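Local coordinates for peptidyl-prolyl cis-trans isomerase (Hirschia baltica, PDB 5EX2), which probably catalyses the cis-trans isomerisation of peptide bonds preceding proline, acting as a periplasmic folding helper of the cyclophilin type, at residues V48-I51 with R52-R56; S19-P22 with D23-V26. One frame throughout, in Å; residues are numbered along the deposited sequence.

Contact 1. Residues V48-I51 with R52-R56; sequences VAQI and RKVVR
Arg52 folds back over Val48 within helix 45-57, an alpha helix packed against the eight-stranded cyclophilin barrel. The side-chain contacts are local, one helical turn apart. The backbone makes the regular i to i+4 ladder. Arg52 N bonds to Val48 O at 3.1 Å, and Val55 N closes on Ile51 O at 2.9 Å.

Arg52 buries the most surface. Its CG sits beside its own backbone N (chi1 -67°), and from CG to NE the chain is extended. This carries the guanidinium back toward the start of the helix. CG passes 3.4 Å from Val48 O on the way. Val48 CG1 then lies over one face of the guanidinium, 3.2 Å above its plane and offset toward the rim. Its NE and NH2 donors reach another part of the chain: NE bonds to Asp23 O and NH2 probably to Asn24 OD1. Arg52 also touches Leu39 and Met218 of the barrel strands. Replacing the arginine by an alanine here would probably leave Asp23 O and Asn24 OD1 without these donors and uncover the methyl of Val48.

Ile51 lies on the buried side, where it also meets Tyr60. Its CG2 branch is anti to the backbone N and stands 4.0 Å from CG2 of Val55. Val55 itself packs on Ala216 and Met218 of strand 212-218.

Gln50 is buried too. Its NE2 bonds to Lys168 O and Glu90 O, which satisfies the buried NE2 and ties the helix to neighbouring parts of the chain. The same NE2 stays 4.3 Å from CG2 of Val54, while that methyl rests 3.3 Å from Gln50 O.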
loop_
_atom_site.group_PDB
_atom_site.type_symbol
_atom_site.label_atom_id
_atom_site.label_comp_id
_atom_site.label_asym_id
_atom_site.label_seq_id
_atom_site.Cartn_x
_atom_site.Cartn_y
_atom_site.Cartn_z
ATOM N N VAL A 48 2.826 8.993 5.015
ATOM C CA VAL A 48 1.714 9.393 4.160
ATOM C C VAL A 48 1.732 10.902 3.927
ATOM O O VAL A 48 1.523 11.365 2.796
ATOM C CB VAL A 48 0.373 8.929 4.772
ATOM C CG1 VAL A 48 -0.833 9.647 4.163
ATOM C CG2 VAL A 48 0.251 7.424 4.618
ATOM N N ALA A 49 2.010 11.676 4.968
ATOM C CA ALA A 49 2.117 13.121 4.802
ATOM C C ALA A 49 3.284 13.450 3.868
ATOM O O ALA A 49 3.194 14.338 3.020
ATOM C CB ALA A 49 2.291 13.813 6.137
ATOM N N GLN A 50 4.394 12.743 4.030
ATOM C CA GLN A 50 5.557 12.948 3.165
ATOM C C GLN A 50 5.230 12.685 1.706
ATOM O O GLN A 50 5.599 13.465 0.824
ATOM C CB GLN A 50 6.700 12.050 3.617
ATOM C CG GLN A 50 7.990 12.168 2.808
ATOM C CD GLN A 50 8.873 13.326 3.234
ATOM O OE1 GLN A 50 8.491 14.157 4.056
ATOM N NE2 GLN A 50 10.084 13.364 2.690
ATOM N N ILE A 51 4.539 11.590 1.423
ATOM C CA ILE A 51 4.226 11.255 0.036
ATOM C C ILE A 51 3.319 12.320 -0.571
ATOM O O ILE A 51 3.564 12.770 -1.677
ATOM C CB ILE A 51 3.583 9.864 -0.078
ATOM C CG1 ILE A 51 4.593 8.774 0.350
ATOM C CG2 ILE A 51 3.063 9.613 -1.482
ATOM C CD1 ILE A 51 5.909 8.729 -0.436
ATOM N N ARG A 52 2.289 12.748 0.144
ATOM C CA ARG A 52 1.451 13.829 -0.384
ATOM C C ARG A 52 2.274 15.066 -0.710
ATOM O O ARG A 52 2.105 15.684 -1.764
ATOM C CB ARG A 52 0.356 14.221 0.604
ATOM C CG ARG A 52 -0.686 13.163 0.850
ATOM C CD ARG A 52 -1.948 13.773 1.436
ATOM N NE ARG A 52 -2.827 12.735 1.955
ATOM C CZ ARG A 52 -2.903 12.383 3.231
ATOM N NH1 ARG A 52 -2.172 12.995 4.159
ATOM N NH2 ARG A 52 -3.732 11.417 3.582
ATOM N N LYS A 53 3.157 15.430 0.202
ATOM C CA LYS A 53 4.015 16.585 0.032
ATOM C C LYS A 53 4.887 16.442 -1.208
ATOM O O LYS A 53 4.958 17.354 -2.024
ATOM C CB LYS A 53 4.868 16.763 1.287
ATOM C CG LYS A 53 5.877 17.885 1.241
ATOM C CD LYS A 53 6.694 17.919 2.536
ATOM C CE LYS A 53 7.787 18.981 2.492
ATOM N NZ LYS A 53 7.244 20.359 2.629
ATOM N N VAL A 54 5.566 15.309 -1.357
ATOM C CA VAL A 54 6.469 15.143 -2.497
ATOM C C VAL A 54 5.681 15.119 -3.815
ATOM O O VAL A 54 6.064 15.754 -4.794
ATOM C CB VAL A 54 7.335 13.872 -2.337
ATOM C CG1 VAL A 54 8.233 13.665 -3.543
ATOM C CG2 VAL A 54 8.185 13.976 -1.083
ATOM N N VAL A 55 4.557 14.421 -3.834
ATOM C CA VAL A 55 3.724 14.387 -5.025
ATOM C C VAL A 55 3.383 15.811 -5.448
ATOM O O VAL A 55 3.525 16.172 -6.617
ATOM C CB VAL A 55 2.424 13.553 -4.786
ATOM C CG1 VAL A 55 1.416 13.768 -5.912
ATOM C CG2 VAL A 55 2.754 12.084 -4.666
ATOM N N ARG A 56 2.986 16.634 -4.484
ATOM C CA ARG A 56 2.504 17.978 -4.779
ATOM C C ARG A 56 3.608 18.948 -5.189
ATOM O O ARG A 56 3.315 20.015 -5.687
ATOM C CB ARG A 56 1.713 18.513 -3.578
ATOM C CG ARG A 56 0.339 17.910 -3.545
ATOM C CD ARG A 56 -0.307 18.079 -2.215
ATOM N NE ARG A 56 -1.677 17.610 -2.289
ATOM C CZ ARG A 56 -2.401 17.219 -1.251
ATOM N NH1 ARG A 56 -1.879 17.206 -0.028
ATOM N NH2 ARG A 56 -3.648 16.825 -1.446
#

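Contact 2. Residues S19-P22 with D23-V26; sequences SVDP and DNLV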
loop_
_atom_site.group_PDB
_atom_site.type_symbol
_atom_site.label_atom_id
_atom_site.label_comp_id
_atom_site.label_asym_id
_atom_site.label_seq_id
_atom_site.Cartn_x
_atom_site.Cartn_y
_atom_site.Cartn_z
ATOM N N SER A 19 -15.552 3.298 0.132
ATOM C CA SER A 19 -15.117 4.330 -0.791
ATOM C C SER A 19 -13.781 4.893 -0.318
ATOM O O SER A 19 -13.647 5.291 0.836
ATOM C CB SER A 19 -16.181 5.419 -0.868
ATOM O OG SER A 19 -15.744 6.483 -1.691
ATOM N N VAL A 20 -12.803 4.950 -1.219
ATOM C CA VAL A 20 -11.483 5.475 -0.886
ATOM C C VAL A 20 -11.526 6.994 -0.889
ATOM O O VAL A 20 -12.000 7.616 -1.835
ATOM C CB VAL A 20 -10.413 4.950 -1.867
ATOM C CG1 VAL A 20 -9.060 5.618 -1.643
ATOM C CG2 VAL A 20 -10.271 3.431 -1.743
ATOM N N ASP A 21 -11.031 7.587 0.183
ATOM C CA ASP A 21 -10.889 9.029 0.306
ATOM C C ASP A 21 -9.968 9.566 -0.804
ATOM O O ASP A 21 -8.854 9.079 -0.961
ATOM C CB ASP A 21 -10.314 9.321 1.700
ATOM C CG ASP A 21 -10.230 10.793 2.039
ATOM O OD1 ASP A 21 -10.065 11.638 1.140
ATOM O OD2 ASP A 21 -10.285 11.099 3.251
ATOM N N PRO A 22 -10.414 10.569 -1.586
ATOM C CA PRO A 22 -9.510 11.068 -2.631
ATOM C C PRO A 22 -8.161 11.580 -2.113
ATOM O O PRO A 22 -7.197 11.510 -2.864
ATOM C CB PRO A 22 -10.301 12.226 -3.270
ATOM C CG PRO A 22 -11.690 12.017 -2.915
ATOM C CD PRO A 22 -11.751 11.186 -1.663
ATOM N N ASP A 23 -8.084 12.061 -0.876
ATOM C CA ASP A 23 -6.811 12.516 -0.339
ATOM C C ASP A 23 -5.931 11.331 0.086
ATOM O O ASP A 23 -4.785 11.535 0.474
ATOM C CB ASP A 23 -7.024 13.472 0.840
ATOM C CG ASP A 23 -5.885 14.465 0.992
ATOM O OD1 ASP A 23 -5.389 14.977 -0.038
ATOM O OD2 ASP A 23 -5.466 14.748 2.132
ATOM N N ASN A 24 -6.460 10.113 0.038
ATOM C CA ASN A 24 -5.647 8.921 0.283
ATOM C C ASN A 24 -5.356 8.155 -1.002
ATOM O O ASN A 24 -4.926 7.014 -0.953
ATOM C CB ASN A 24 -6.341 7.972 1.267
ATOM C CG ASN A 24 -6.453 8.539 2.654
ATOM O OD1 ASN A 24 -5.786 9.498 3.000
ATOM N ND2 ASN A 24 -7.315 7.938 3.463
ATOM N N LEU A 25 -5.601 8.773 -2.153
ATOM C CA LEU A 25 -5.489 8.072 -3.426
ATOM C C LEU A 25 -4.536 8.806 -4.350
ATOM O O LEU A 25 -4.751 9.964 -4.680
ATOM C CB LEU A 25 -6.863 7.937 -4.083
ATOM C CG LEU A 25 -6.976 7.110 -5.362
ATOM C CD1 LEU A 25 -6.501 5.676 -5.165
ATOM C CD2 LEU A 25 -8.434 7.121 -5.836
ATOM N N VAL A 26 -3.503 8.094 -4.783
ATOM C CA VAL A 26 -2.459 8.656 -5.619
ATOM C C VAL A 26 -2.431 7.925 -6.944
ATOM O O VAL A 26 -2.517 6.699 -6.992
ATOM C CB VAL A 26 -1.077 8.515 -4.954
ATOM C CG1 VAL A 26 -0.042 9.385 -5.659
ATOM C CG2 VAL A 26 -1.154 8.824 -3.458
HETATM O O HOH W 1 -9.245 6.074 1.987
#
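Asp21 to Leu25 form two overlapping type I turns, closed by Asn24 N to Asp21 O at 2.8 Å and by Leu25 N to Pro22 O at 3.2 Å. In both bonds the donor stands above the carbonyl plane, as the tight curl demands. The turns join strand 17-19 of the small sheet to strand 25-30 of the barrel.

Asp21 adds an Asx turn. With CG anti to its backbone N (chi1 -174°), its carboxylate leans forward over Pro22. OD1 accepts Asp23 N at 2.9 Å, and the donor comes from above the carboxylate plane. Asn24 lies across the turn, with ND2 3.7 Å from Asp21 CB; its OD1 is probably taken by Arg52 NH2 of helix 45-57. One water accepts from Asp21 N at 3.0 Å and from Asn24 ND2 at 3.1 Å. On the buried side, Val20 and Leu25 cross at about a right angle. Val20 CG1 meets Leu25 CB, and both side chains also touch Ala230 of strand 229-233.

The side chains of Asp21 and Asp23 lie side by side and point the same way, their carboxylate planes 44° apart. Asp21 OD1 and Asp23 OD2 stay 5.6 Å apart. Asp23 OD1 is held by a salt bridge to Arg56 NH2 and a hydrogen bond with Ser220 OG. The Asp23 N-H given to Asp21 OD1, and Arg56, would be expected to ease the like charges of this acidic turn.

Contact 2 comes first in the chain, and its turn docks against the helix of contact 1. Their centres lie about 13 Å apart, and side chains bridge them. Arg52 NH2 is 2.9 Å from Asn24 OD1. One helical turn on, Arg56 NH2 makes a salt bridge to Asp23 OD1, also at 2.9 Å. Beside these polar links, Val55 CG2 packs on Val26 CG1 at 4.0 Å. Two arginines of helix 45-57 thus meet the turn that leads into barrel strand 25-30. Both contacts lie away from the magnesium site of Gln115, Gln133 and Glu135, and both join parts of the fold, helix to barrel strand and small sheet to barrel.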